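Local coordinates for protein importin-95 (Chaetomium thermophilum, PDB 4XRI) that probably acts as a flexible HEAT-repeat nuclear transport receptor of the importin-beta family, carrying protein cargo into the nucleus and binding a small GTPase, at residues 290-295 with 352-357; 278-283 with 337-342; 642-647 with 676-681. The protein carries 2 engineered substitutions. All coordinates share one frame; numbering follows the deposited sequence.

In the fold
Contacts 1 and 2 lie side by side, their centres about 9 Å apart, and use four helices in succession: 265-280, 285-310, 324-340 and 354-369. Their segments alternate along the chain, since 278-283 and 290-295 come first and 337-342 and 352-357 follow. Contact 2 joins the first and third helices, and contact 1 joins the second and fourth. The two also touch directly, with A291 against G279 and M280, and S355 against L339 and L340. Contact 3 comes later in the chain, on the opposite side of its centre, about 53 Å and 60 Å from contacts 1 and 2 between centres. Local packing between helices near in sequence is what an all-helical HEAT solenoid relies on, consistent with the flexibility of this family.

Contact 1: 290-295 with 352-357; sequences LAVEFW and YNISRA
V292 meets I354 and A357 with its two methyl branches, and these two apolar meetings make up the side-chain contact between segments 290-295 and 352-357. The CB of V292 is directed at the opposing helix, and the chain forks there at once. CG1, anti to the backbone N (chi1 165°), settles against the first turn of the other helix, with A357 O 3.6 Å from V292 CG1. V292 CG1 also lies 4.1 Å from A357 CB. V292 CG2 takes the other branch and reaches I354 CD1 at 3.8 Å, where the two side chains cross obliquely. I354 starts out to one side of the contact; with CG1 anti to the backbone N, the bend at chi2 (57°) swings CD1 toward the valine. A branched valine suits this position because it serves two partners at once, and A357 is small enough to let the backbones come close, V292 CA and A357 CA being 6.9 Å apart.

The start of the partner helix is well fixed. N353 is its N-cap: R356 N donates to N353 OD1 at 3.1 Å, almost straight down the carbonyl, and S355 OG donates to the same N353 OD1 at 2.7 Å from above the carbonyl plane. Asparagine suits the cap because its short side chain places a carbonyl oxygen, OD1, where N-H groups of the first turn can donate to it. Two bonds from helix 285-310 secure the same end, E285 accepting from I354 N and K289 donating to Y352 O.

In this all-helical surrounding V292 also packs on M280 of helix 265-280, on L339 of helix 324-340 and on C361 farther along helix 354-369, while L339 touches I354 as well. The contact is therefore a buried junction where four successive helices converge.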
ATOM      1  N   LEU A 290     -15.645 -18.032  -0.242  1.00 44.45           N
ATOM      2  CA  LEU A 290     -14.670 -18.381  -1.267  1.00 43.66           C
ATOM      3  C   LEU A 290     -15.235 -18.216  -2.674  1.00 41.09           C
ATOM      4  O   LEU A 290     -14.522 -17.825  -3.604  1.00 42.79           O
ATOM      5  CB  LEU A 290     -14.190 -19.815  -1.063  1.00 46.67           C
ATOM      6  CG  LEU A 290     -13.253 -20.002   0.128  1.00 47.85           C
ATOM      7  CD1 LEU A 290     -13.067 -21.472   0.456  1.00 44.12           C
ATOM      8  CD2 LEU A 290     -11.915 -19.352  -0.168  1.00 48.23           C
ATOM      9  N   ALA A 291     -16.523 -18.510  -2.818  1.00 37.79           N
ATOM     10  CA  ALA A 291     -17.191 -18.389  -4.102  1.00 43.57           C
ATOM     11  C   ALA A 291     -17.408 -16.920  -4.459  1.00 37.29           C
ATOM     12  O   ALA A 291     -17.314 -16.542  -5.622  1.00 42.31           O
ATOM     13  CB  ALA A 291     -18.514 -19.143  -4.088  1.00 40.55           C
ATOM     14  N   VAL A 292     -17.697 -16.097  -3.456  1.00 38.34           N
ATOM     15  CA  VAL A 292     -17.802 -14.657  -3.663  1.00 37.45           C
ATOM     16  C   VAL A 292     -16.434 -14.102  -4.038  1.00 46.02           C
ATOM     17  O   VAL A 292     -16.309 -13.255  -4.925  1.00 42.92           O
ATOM     18  CB  VAL A 292     -18.338 -13.933  -2.407  1.00 36.88           C
ATOM     19  CG1 VAL A 292     -18.100 -12.430  -2.508  1.00 36.38           C
ATOM     20  CG2 VAL A 292     -19.812 -14.228  -2.223  1.00 36.69           C
ATOM     21  N   GLU A 293     -15.408 -14.600  -3.354  1.00 43.59           N
ATOM     22  CA  GLU A 293     -14.030 -14.224  -3.635  1.00 45.11           C
ATOM     23  C   GLU A 293     -13.635 -14.586  -5.064  1.00 38.62           C
ATOM     24  O   GLU A 293     -12.831 -13.891  -5.691  1.00 41.17           O
ATOM     25  CB  GLU A 293     -13.088 -14.897  -2.633  1.00 43.60           C
ATOM     26  CG  GLU A 293     -11.605 -14.800  -2.972  1.00 51.59           C
ATOM     27  CD  GLU A 293     -11.070 -13.382  -2.888  1.00 65.14           C
ATOM     28  OE1 GLU A 293     -11.713 -12.534  -2.234  1.00 71.59           O
ATOM     29  OE2 GLU A 293     -10.002 -13.116  -3.478  1.00 67.29           O
ATOM     30  N   PHE A 294     -14.206 -15.674  -5.576  1.00 43.99           N
ATOM     31  CA  PHE A 294     -13.979 -16.077  -6.960  1.00 35.40           C
ATOM     32  C   PHE A 294     -14.338 -14.954  -7.916  1.00 34.56           C
ATOM     33  O   PHE A 294     -13.574 -14.630  -8.830  1.00 37.56           O
ATOM     34  CB  PHE A 294     -14.791 -17.328  -7.310  1.00 37.24           C
ATOM     35  CG  PHE A 294     -14.709 -17.720  -8.763  1.00 40.14           C
ATOM     36  CD1 PHE A 294     -13.697 -18.552  -9.211  1.00 36.55           C
ATOM     37  CD2 PHE A 294     -15.645 -17.258  -9.679  1.00 37.96           C
ATOM     38  CE1 PHE A 294     -13.617 -18.914 -10.541  1.00 37.78           C
ATOM     39  CE2 PHE A 294     -15.565 -17.615 -11.009  1.00 36.46           C
ATOM     40  CZ  PHE A 294     -14.553 -18.445 -11.439  1.00 35.66           C
ATOM     41  N   TRP A 295     -15.508 -14.366  -7.700  1.00 35.79           N
ATOM     42  CA  TRP A 295     -16.003 -13.321  -8.583  1.00 34.59           C
ATOM     43  C   TRP A 295     -15.347 -11.980  -8.303  1.00 39.68           C
ATOM     44  O   TRP A 295     -15.256 -11.132  -9.187  1.00 37.71           O
ATOM     45  CB  TRP A 295     -17.521 -13.224  -8.471  1.00 36.58           C
ATOM     46  CG  TRP A 295     -18.165 -14.305  -9.255  1.00 37.35           C
ATOM     47  CD1 TRP A 295     -18.812 -15.407  -8.775  1.00 33.94           C
ATOM     48  CD2 TRP A 295     -18.171 -14.420 -10.681  1.00 36.10           C
ATOM     49  NE1 TRP A 295     -19.244 -16.188  -9.820  1.00 39.48           N
ATOM     50  CE2 TRP A 295     -18.863 -15.606 -10.997  1.00 34.62           C
ATOM     51  CE3 TRP A 295     -17.669 -13.629 -11.718  1.00 37.01           C
ATOM     52  CZ2 TRP A 295     -19.068 -16.015 -12.315  1.00 35.16           C
ATOM     53  CZ3 TRP A 295     -17.873 -14.036 -13.022  1.00 36.94           C
ATOM     54  CH2 TRP A 295     -18.562 -15.220 -13.310  1.00 35.78           C
ATOM     55  N   TYR A 352     -14.325 -10.072   8.546  1.00 77.50           N
ATOM     56  CA  TYR A 352     -14.709 -10.394   7.182  1.00 73.70           C
ATOM     57  C   TYR A 352     -15.760 -11.496   7.167  1.00 67.70           C
ATOM     58  O   TYR A 352     -15.431 -12.681   7.210  1.00 70.78           O
ATOM     59  CB  TYR A 352     -13.485 -10.806   6.359  1.00 78.26           C
ATOM     60  CG  TYR A 352     -13.580 -10.438   4.894  1.00 80.09           C
ATOM     61  CD1 TYR A 352     -13.700  -9.111   4.498  1.00 81.70           C
ATOM     62  CD2 TYR A 352     -13.536 -11.415   3.906  1.00 77.19           C
ATOM     63  CE1 TYR A 352     -13.782  -8.767   3.162  1.00 76.10           C
ATOM     64  CE2 TYR A 352     -13.615 -11.080   2.566  1.00 71.13           C
ATOM     65  CZ  TYR A 352     -13.739  -9.755   2.201  1.00 72.95           C
ATOM     66  OH  TYR A 352     -13.819  -9.417   0.869  1.00 72.50           O
ATOM     67  N   ASN A 353     -17.026 -11.093   7.129  1.00 60.87           N
ATOM     68  CA  ASN A 353     -18.123 -12.039   6.982  1.00 55.30           C
ATOM     69  C   ASN A 353     -18.633 -12.030   5.544  1.00 54.88           C
ATOM     70  O   ASN A 353     -18.043 -11.386   4.676  1.00 57.30           O
ATOM     71  CB  ASN A 353     -19.254 -11.729   7.971  1.00 59.94           C
ATOM     72  CG  ASN A 353     -19.733 -10.290   7.894  1.00 66.81           C
ATOM     73  OD1 ASN A 353     -19.697  -9.662   6.835  1.00 61.53           O
ATOM     74  ND2 ASN A 353     -20.184  -9.760   9.026  1.00 70.48           N
ATOM     75  N   ILE A 354     -19.728 -12.737   5.291  1.00 47.52           N
ATOM     76  CA  ILE A 354     -20.227 -12.882   3.928  1.00 46.42           C
ATOM     77  C   ILE A 354     -20.799 -11.574   3.372  1.00 49.83           C
ATOM     78  O   ILE A 354     -20.718 -11.316   2.170  1.00 49.41           O
ATOM     79  CB  ILE A 354     -21.298 -13.997   3.841  1.00 43.38           C
ATOM     80  CG1 ILE A 354     -21.643 -14.301   2.380  1.00 44.44           C
ATOM     81  CG2 ILE A 354     -22.544 -13.631   4.638  1.00 44.38           C
ATOM     82  CD1 ILE A 354     -20.451 -14.697   1.542  1.00 46.68           C
ATOM     83  N   SER A 355     -21.352 -10.740   4.247  1.00 47.58           N
ATOM     84  CA  SER A 355     -22.016  -9.516   3.811  1.00 48.89           C
ATOM     85  C   SER A 355     -21.018  -8.455   3.356  1.00 46.22           C
ATOM     86  O   SER A 355     -21.258  -7.740   2.383  1.00 47.84           O
ATOM     87  CB  SER A 355     -22.898  -8.959   4.930  1.00 47.46           C
ATOM     88  OG  SER A 355     -22.135  -8.676   6.090  1.00 59.63           O
ATOM     89  N   ARG A 356     -19.896  -8.352   4.059  1.00 48.86           N
ATOM     90  CA  ARG A 356     -18.870  -7.388   3.687  1.00 49.98           C
ATOM     91  C   ARG A 356     -18.112  -7.889   2.467  1.00 41.24           C
ATOM     92  O   ARG A 356     -17.664  -7.102   1.637  1.00 43.87           O
ATOM     93  CB  ARG A 356     -17.918  -7.127   4.854  1.00 60.95           C
ATOM     94  CG  ARG A 356     -18.646  -6.778   6.136  1.00 73.54           C
ATOM     95  CD  ARG A 356     -17.752  -6.084   7.142  1.00 82.95           C
ATOM     96  NE  ARG A 356     -18.378  -6.057   8.461  1.00 86.66           N
ATOM     97  CZ  ARG A 356     -18.041  -5.224   9.439  1.00 97.21           C
ATOM     98  NH1 ARG A 356     -17.080  -4.330   9.252  1.00101.90           N
ATOM     99  NH2 ARG A 356     -18.670  -5.282  10.605  1.00100.65           N
ATOM    100  N   ALA A 357     -17.980  -9.208   2.363  1.00 45.11           N
ATOM    101  CA  ALA A 357     -17.386  -9.825   1.186  1.00 51.13           C
ATOM    102  C   ALA A 357     -18.220  -9.502  -0.051  1.00 49.76           C
ATOM    103  O   ALA A 357     -17.686  -9.099  -1.085  1.00 51.86           O
ATOM    104  CB  ALA A 357     -17.270 -11.329   1.374  1.00 52.43           C
TER

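Contact 2: 278-283 with 337-342; sequences LGMKSD and LQLLTK
This is a contact between two helix ends in the HEAT-repeat solenoid, apolar on its inner side and polar at its surface, where the C-terminal turns of helices 265-280 and 324-340 come side by side. No hydrogen bond crosses it, and the nearest backbones, at K281 and L339, stay 8.6 Å apart from CA to CA, so side chains must span the gap.

L339 and M280 span it together. The CB of L339 points at the other segment, and its fork of methyls is presented to the end of the helix: L339 CD1 and L339 CD2 each lie 4.1 Å from M280 O. M280 leaves its helix to one side, but the long thioether brings its end back, placing M280 CE 4.2 Å from L339 CD1. Methionine suits this place because its unbranched, flexible chain lets the terminal methyl reach L339 while packing on V332, V335 and L336 of helix 324-340.

On the outer side K281 and Q338 meet at about a right angle. The lysine is bent at chi3 and chi4 (64° and 66°), whereas the glutamine runs extended beyond CG. K281 NZ comes to 3.6 Å from Q338 OE1, too far for a hydrogen bond; the approach is at most a loose electrostatic one. Both residues are exposed and touch a crystal neighbour, so their positions may partly reflect the lattice.

Q338 also matters through its backbone. T341 OG1 donates to Q338 O at 2.6 Å, in the carbonyl plane, and T341 N donates to the same oxygen at 3.2 Å; the two bonds tie T341 to the carbonyl of Q338.

Helix 285-310 packs against M280 through W295 and against S282 through V287. Helix 354-369 adds A358 to the surroundings of L339, while T341 faces A395 and F392 of helix 390-402.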
ATOM      1  N   LEU A 278     -23.637 -21.803  -7.344  1.00 35.31           N
ATOM      2  CA  LEU A 278     -24.024 -22.729  -6.287  1.00 42.37           C
ATOM      3  C   LEU A 278     -23.224 -22.469  -5.019  1.00 44.98           C
ATOM      4  O   LEU A 278     -23.760 -22.515  -3.914  1.00 42.34           O
ATOM      5  CB  LEU A 278     -23.829 -24.181  -6.741  1.00 40.19           C
ATOM      6  CG  LEU A 278     -24.690 -24.719  -7.886  1.00 46.16           C
ATOM      7  CD1 LEU A 278     -24.349 -26.178  -8.155  1.00 49.88           C
ATOM      8  CD2 LEU A 278     -26.169 -24.561  -7.569  1.00 48.27           C
ATOM      9  N   GLY A 279     -21.934 -22.196  -5.187  1.00 41.79           N
ATOM     10  CA  GLY A 279     -21.051 -21.954  -4.061  1.00 43.46           C
ATOM     11  C   GLY A 279     -21.429 -20.725  -3.258  1.00 44.25           C
ATOM     12  O   GLY A 279     -21.376 -20.734  -2.031  1.00 38.99           O
ATOM     13  N   MET A 280     -21.812 -19.661  -3.955  1.00 39.50           N
ATOM     14  CA  MET A 280     -22.191 -18.410  -3.306  1.00 39.48           C
ATOM     15  C   MET A 280     -23.470 -18.555  -2.489  1.00 42.23           C
ATOM     16  O   MET A 280     -23.680 -17.832  -1.516  1.00 43.28           O
ATOM     17  CB  MET A 280     -22.369 -17.301  -4.345  1.00 36.61           C
ATOM     18  CG  MET A 280     -21.079 -16.845  -4.999  1.00 45.16           C
ATOM     19  SD  MET A 280     -21.346 -15.522  -6.188  1.00 47.82           S
ATOM     20  CE  MET A 280     -22.120 -14.295  -5.143  1.00 48.18           C
ATOM     21  N   LYS A 281     -24.317 -19.497  -2.887  1.00 39.99           N
ATOM     22  CA  LYS A 281     -25.606 -19.691  -2.233  1.00 47.79           C
ATOM     23  C   LYS A 281     -25.549 -20.803  -1.188  1.00 55.30           C
ATOM     24  O   LYS A 281     -26.578 -21.228  -0.665  1.00 53.70           O
ATOM     25  CB  LYS A 281     -26.683 -20.003  -3.274  1.00 43.78           C
ATOM     26  CG  LYS A 281     -26.825 -18.933  -4.344  1.00 50.17           C
ATOM     27  CD  LYS A 281     -27.850 -19.330  -5.391  1.00 54.49           C
ATOM     28  CE  LYS A 281     -29.237 -19.437  -4.784  1.00 58.51           C
ATOM     29  NZ  LYS A 281     -29.743 -18.116  -4.320  1.00 62.03           N
ATOM     30  N   SER A 282     -24.340 -21.267  -0.885  1.00 53.19           N
ATOM     31  CA  SER A 282     -24.152 -22.368   0.053  1.00 53.87           C
ATOM     32  C   SER A 282     -24.552 -22.004   1.478  1.00 55.51           C
ATOM     33  O   SER A 282     -24.460 -20.847   1.887  1.00 44.54           O
ATOM     34  CB  SER A 282     -22.697 -22.833   0.035  1.00 51.73           C
ATOM     35  OG  SER A 282     -22.456 -23.799   1.043  1.00 51.39           O
ATOM     36  N   ASP A 283     -24.993 -23.007   2.231  1.00 54.47           N
ATOM     37  CA  ASP A 283     -25.368 -22.818   3.628  1.00 55.46           C
ATOM     38  C   ASP A 283     -24.133 -22.685   4.506  1.00 49.19           C
ATOM     39  O   ASP A 283     -24.204 -22.180   5.626  1.00 46.53           O
ATOM     40  CB  ASP A 283     -26.245 -23.978   4.110  1.00 65.89           C
ATOM     41  CG  ASP A 283     -27.566 -24.053   3.371  1.00 76.62           C
ATOM     42  OD1 ASP A 283     -28.081 -22.989   2.966  1.00 79.98           O
ATOM     43  OD2 ASP A 283     -28.090 -25.174   3.195  1.00 80.87           O
ATOM     44  N   LEU A 337     -26.466  -9.132  -3.807  1.00 35.40           N
ATOM     45  CA  LEU A 337     -27.434  -8.263  -3.149  1.00 41.45           C
ATOM     46  C   LEU A 337     -28.160  -8.995  -2.030  1.00 42.93           C
ATOM     47  O   LEU A 337     -28.426  -8.429  -0.970  1.00 43.72           O
ATOM     48  CB  LEU A 337     -28.438  -7.726  -4.171  1.00 40.28           C
ATOM     49  CG  LEU A 337     -27.798  -6.875  -5.271  1.00 44.15           C
ATOM     50  CD1 LEU A 337     -28.761  -6.621  -6.414  1.00 40.72           C
ATOM     51  CD2 LEU A 337     -27.306  -5.565  -4.687  1.00 40.04           C
ATOM     52  N   GLN A 338     -28.475 -10.261  -2.278  1.00 43.54           N
ATOM     53  CA  GLN A 338     -29.121 -11.107  -1.284  1.00 41.93           C
ATOM     54  C   GLN A 338     -28.205 -11.309  -0.078  1.00 39.72           C
ATOM     55  O   GLN A 338     -28.660 -11.351   1.067  1.00 49.61           O
ATOM     56  CB  GLN A 338     -29.502 -12.455  -1.901  1.00 44.44           C
ATOM     57  CG  GLN A 338     -30.701 -13.119  -1.258  1.00 59.90           C
ATOM     58  CD  GLN A 338     -31.048 -14.441  -1.916  1.00 73.82           C
ATOM     59  OE1 GLN A 338     -30.225 -15.034  -2.614  1.00 76.58           O
ATOM     60  NE2 GLN A 338     -32.275 -14.906  -1.702  1.00 78.65           N
ATOM     61  N   LEU A 339     -26.908 -11.425  -0.348  1.00 39.00           N
ATOM     62  CA  LEU A 339     -25.919 -11.632   0.705  1.00 44.33           C
ATOM     63  C   LEU A 339     -25.702 -10.375   1.537  1.00 47.23           C
ATOM     64  O   LEU A 339     -25.223 -10.447   2.668  1.00 49.09           O
ATOM     65  CB  LEU A 339     -24.590 -12.091   0.106  1.00 37.78           C
ATOM     66  CG  LEU A 339     -24.560 -13.518  -0.443  1.00 45.49           C
ATOM     67  CD1 LEU A 339     -23.208 -13.821  -1.066  1.00 41.86           C
ATOM     68  CD2 LEU A 339     -24.884 -14.518   0.660  1.00 51.32           C
ATOM     69  N   LEU A 340     -26.051  -9.222   0.973  1.00 39.73           N
ATOM     70  CA  LEU A 340     -25.968  -7.966   1.708  1.00 41.55           C
ATOM     71  C   LEU A 340     -26.936  -7.969   2.886  1.00 47.37           C
ATOM     72  O   LEU A 340     -26.721  -7.271   3.876  1.00 44.61           O
ATOM     73  CB  LEU A 340     -26.261  -6.772   0.794  1.00 45.44           C
ATOM     74  CG  LEU A 340     -25.208  -6.397  -0.255  1.00 43.58           C
ATOM     75  CD1 LEU A 340     -25.539  -5.058  -0.893  1.00 40.88           C
ATOM     76  CD2 LEU A 340     -23.811  -6.370   0.358  1.00 44.76           C
ATOM     77  N   THR A 341     -27.996  -8.767   2.778  1.00 44.62           N
ATOM     78  CA  THR A 341     -29.016  -8.835   3.819  1.00 50.86           C
ATOM     79  C   THR A 341     -28.632  -9.797   4.941  1.00 52.74           C
ATOM     80  O   THR A 341     -29.419 -10.038   5.854  1.00 48.57           O
ATOM     81  CB  THR A 341     -30.381  -9.271   3.248  1.00 51.57           C
ATOM     82  OG1 THR A 341     -30.343 -10.666   2.921  1.00 44.57           O
ATOM     83  CG2 THR A 341     -30.726  -8.468   2.003  1.00 36.70           C
ATOM     84  N   LYS A 342     -27.419 -10.336   4.875  1.00 46.92           N
ATOM     85  CA  LYS A 342     -26.958 -11.284   5.883  1.00 53.31           C
ATOM     86  C   LYS A 342     -26.022 -10.631   6.896  1.00 56.22           C
ATOM     87  O   LYS A 342     -25.061 -11.255   7.346  1.00 54.29           O
ATOM     88  CB  LYS A 342     -26.250 -12.468   5.220  1.00 51.36           C
ATOM     89  CG  LYS A 342     -27.061 -13.165   4.142  1.00 50.75           C
ATOM     90  CD  LYS A 342     -28.391 -13.672   4.673  1.00 55.72           C
ATOM     91  CE  LYS A 342     -29.147 -14.441   3.598  1.00 59.31           C
ATOM     92  NZ  LYS A 342     -30.535 -14.789   4.016  1.00 56.64           N
TER

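Contact 3: 642-647 with 676-681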
ATOM      1  N   GLU A 642      10.254  35.905   3.161  1.00 43.56           N
ATOM      2  CA  GLU A 642      11.394  36.551   3.818  1.00 42.20           C
ATOM      3  C   GLU A 642      11.047  37.064   5.217  1.00 35.22           C
ATOM      4  O   GLU A 642      11.928  37.238   6.056  1.00 42.12           O
ATOM      5  CB  GLU A 642      11.936  37.702   2.965  1.00 43.31           C
ATOM      6  CG  GLU A 642      10.873  38.604   2.362  1.00 64.84           C
ATOM      7  CD  GLU A 642      10.276  38.028   1.091  1.00 75.42           C
ATOM      8  OE1 GLU A 642       9.098  38.329   0.796  1.00 78.15           O
ATOM      9  OE2 GLU A 642      10.985  37.273   0.391  1.00 74.24           O
ATOM     10  N   GLU A 643       9.762  37.294   5.469  1.00 35.44           N
ATOM     11  CA  GLU A 643       9.299  37.687   6.797  1.00 44.88           C
ATOM     12  C   GLU A 643       9.506  36.569   7.819  1.00 45.81           C
ATOM     13  O   GLU A 643       9.511  36.813   9.026  1.00 50.99           O
ATOM     14  CB  GLU A 643       7.820  38.085   6.758  1.00 47.97           C
ATOM     15  CG  GLU A 643       7.568  39.554   7.046  1.00 68.39           C
ATOM     16  CD  GLU A 643       6.132  39.825   7.461  1.00 74.20           C
ATOM     17  OE1 GLU A 643       5.238  39.788   6.587  1.00 72.77           O
ATOM     18  OE2 GLU A 643       5.898  40.070   8.666  1.00 72.18           O
ATOM     19  N   PHE A 644       9.680  35.347   7.328  1.00 47.04           N
ATOM     20  CA  PHE A 644       9.873  34.185   8.192  1.00 37.80           C
ATOM     21  C   PHE A 644      11.280  34.151   8.787  1.00 41.90           C
ATOM     22  O   PHE A 644      11.524  33.469   9.782  1.00 33.79           O
ATOM     23  CB  PHE A 644       9.595  32.896   7.412  1.00 39.61           C
ATOM     24  CG  PHE A 644       9.712  31.645   8.236  1.00 38.74           C
ATOM     25  CD1 PHE A 644       8.642  31.198   8.991  1.00 38.27           C
ATOM     26  CD2 PHE A 644      10.890  30.913   8.246  1.00 33.86           C
ATOM     27  CE1 PHE A 644       8.744  30.045   9.745  1.00 35.68           C
ATOM     28  CE2 PHE A 644      10.998  29.765   9.005  1.00 37.93           C
ATOM     29  CZ  PHE A 644       9.922  29.329   9.752  1.00 37.85           C
ATOM     30  N   ALA A 645      12.194  34.901   8.179  1.00 39.93           N
ATOM     31  CA  ALA A 645      13.602  34.912   8.577  1.00 33.99           C
ATOM     32  C   ALA A 645      13.817  35.179  10.065  1.00 34.76           C
ATOM     33  O   ALA A 645      14.776  34.680  10.656  1.00 40.54           O
ATOM     34  CB  ALA A 645      14.360  35.942   7.759  1.00 44.56           C
ATOM     35  N   LYS A 646      12.923  35.957  10.671  1.00 32.93           N
ATOM     36  CA  LYS A 646      13.069  36.319  12.079  1.00 36.81           C
ATOM     37  C   LYS A 646      12.897  35.127  13.021  1.00 38.51           C
ATOM     38  O   LYS A 646      13.275  35.196  14.192  1.00 41.52           O
ATOM     39  CB  LYS A 646      12.074  37.420  12.460  1.00 40.70           C
ATOM     40  CG  LYS A 646      10.604  37.052  12.305  1.00 47.90           C
ATOM     41  CD  LYS A 646       9.731  38.047  13.060  1.00 51.25           C
ATOM     42  CE  LYS A 646       8.299  38.048  12.567  1.00 58.98           C
ATOM     43  NZ  LYS A 646       7.448  38.969  13.373  1.00 66.52           N
ATOM     44  N   TYR A 647      12.340  34.033  12.511  1.00 33.73           N
ATOM     45  CA  TYR A 647      12.125  32.839  13.328  1.00 38.89           C
ATOM     46  C   TYR A 647      13.273  31.844  13.214  1.00 39.84           C
ATOM     47  O   TYR A 647      13.288  30.824  13.903  1.00 39.73           O
ATOM     48  CB  TYR A 647      10.816  32.146  12.940  1.00 38.05           C
ATOM     49  CG  TYR A 647       9.616  33.056  13.005  1.00 37.70           C
ATOM     50  CD1 TYR A 647       8.860  33.327  11.871  1.00 38.60           C
ATOM     51  CD2 TYR A 647       9.247  33.659  14.199  1.00 38.36           C
ATOM     52  CE1 TYR A 647       7.764  34.165  11.929  1.00 40.43           C
ATOM     53  CE2 TYR A 647       8.156  34.501  14.265  1.00 40.55           C
ATOM     54  CZ  TYR A 647       7.416  34.748  13.128  1.00 40.85           C
ATOM     55  OH  TYR A 647       6.331  35.586  13.187  1.00 43.99           O
ATOM     56  N   SER A 676      14.427  22.599   2.024  1.00 41.79           N
ATOM     57  CA  SER A 676      13.997  23.006   0.691  1.00 32.24           C
ATOM     58  C   SER A 676      12.987  24.143   0.776  1.00 39.49           C
ATOM     59  O   SER A 676      13.095  25.136   0.057  1.00 41.21           O
ATOM     60  CB  SER A 676      13.393  21.826  -0.073  1.00 41.77           C
ATOM     61  OG  SER A 676      14.409  20.983  -0.585  1.00 48.40           O
ATOM     62  N   ASP A 677      12.010  23.989   1.666  1.00 34.55           N
ATOM     63  CA  ASP A 677      10.993  25.010   1.887  1.00 40.20           C
ATOM     64  C   ASP A 677      11.611  26.345   2.290  1.00 41.80           C
ATOM     65  O   ASP A 677      11.299  27.382   1.708  1.00 46.56           O
ATOM     66  CB  ASP A 677      10.001  24.558   2.961  1.00 44.16           C
ATOM     67  CG  ASP A 677       9.153  23.390   2.514  1.00 49.13           C
ATOM     68  OD1 ASP A 677       8.829  23.323   1.311  1.00 58.15           O
ATOM     69  OD2 ASP A 677       8.809  22.542   3.365  1.00 47.88           O
ATOM     70  N   VAL A 678      12.487  26.303   3.288  1.00 42.84           N
ATOM     71  CA  VAL A 678      13.091  27.510   3.840  1.00 41.33           C
ATOM     72  C   VAL A 678      13.975  28.244   2.828  1.00 39.16           C
ATOM     73  O   VAL A 678      13.921  29.470   2.729  1.00 40.87           O
ATOM     74  CB  VAL A 678      13.919  27.176   5.101  1.00 45.28           C
ATOM     75  CG1 VAL A 678      14.837  28.330   5.473  1.00 42.26           C
ATOM     76  CG2 VAL A 678      12.993  26.834   6.263  1.00 46.72           C
ATOM     77  N   THR A 679      14.778  27.497   2.076  1.00 39.63           N
ATOM     78  CA  THR A 679      15.681  28.105   1.103  1.00 43.46           C
ATOM     79  C   THR A 679      14.916  28.691  -0.080  1.00 45.20           C
ATOM     80  O   THR A 679      15.301  29.723  -0.630  1.00 39.08           O
ATOM     81  CB  THR A 679      16.719  27.094   0.579  1.00 42.61           C
ATOM     82  OG1 THR A 679      16.049  25.951   0.031  1.00 44.61           O
ATOM     83  CG2 THR A 679      17.635  26.648   1.704  1.00 35.48           C
ATOM     84  N   ARG A 680      13.830  28.032  -0.467  1.00 44.66           N
ATOM     85  CA  ARG A 680      13.010  28.510  -1.572  1.00 43.74           C
ATOM     86  C   ARG A 680      12.156  29.702  -1.150  1.00 44.03           C
ATOM     87  O   ARG A 680      11.943  30.631  -1.931  1.00 45.88           O
ATOM     88  CB  ARG A 680      12.121  27.384  -2.106  1.00 45.04           C
ATOM     89  CG  ARG A 680      12.886  26.303  -2.854  1.00 52.95           C
ATOM     90  CD  ARG A 680      12.006  25.109  -3.197  1.00 60.17           C
ATOM     91  NE  ARG A 680      10.958  25.446  -4.156  1.00 70.57           N
ATOM     92  CZ  ARG A 680      11.143  25.518  -5.471  1.00 77.85           C
ATOM     93  NH1 ARG A 680      12.342  25.282  -5.987  1.00 79.53           N
ATOM     94  NH2 ARG A 680      10.131  25.831  -6.269  1.00 78.40           N
ATOM     95  N   SER A 681      11.678  29.675   0.091  1.00 42.66           N
ATOM     96  CA  SER A 681      10.795  30.724   0.591  1.00 45.58           C
ATOM     97  C   SER A 681      11.558  31.978   1.007  1.00 44.96           C
ATOM     98  O   SER A 681      11.083  33.095   0.806  1.00 45.96           O
ATOM     99  CB  SER A 681       9.969  30.209   1.773  1.00 46.24           C
ATOM    100  OG  SER A 681       9.121  29.146   1.377  1.00 50.91           O
TER
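F644 and V678 form the apolar part of a contact in the HEAT-repeat (alpha-solenoid) packing of the importin-beta family, in which a 3-10 turn, just after helix 625-640, leans on helix 665-682. The phenylalanine ring stands out toward that helix because CG is anti to the backbone N (chi1 -178°), and F644 CE2 lies 4.5 Å from V678 CG2, an oblique and rather light touch. A large flat ring suits this buried place: Y647 CB lies over one face, toward the rim, and I633, A637 and M609 of neighbouring helices pack on it too.

At the exposed end E642 approaches S681. The glutamate holds CG between its backbone N and carbonyl carbon (chi1 44°) and bends again at chi2 (-82°), which brings E642 OE2 to 4.2 Å from S681 O. A carboxylate, probably charged, and a partly negative carbonyl oxygen are expected to attract each other little. E642 N, 3.8 Å from S681 O, is likewise beyond hydrogen-bonding distance.

S681 instead turns its hydroxyl back along its own helix, as small serines readily do: S681 OG donates to D677 O at 2.8 Å, while S681 N reaches the same oxygen from the opposite face of its carbonyl plane.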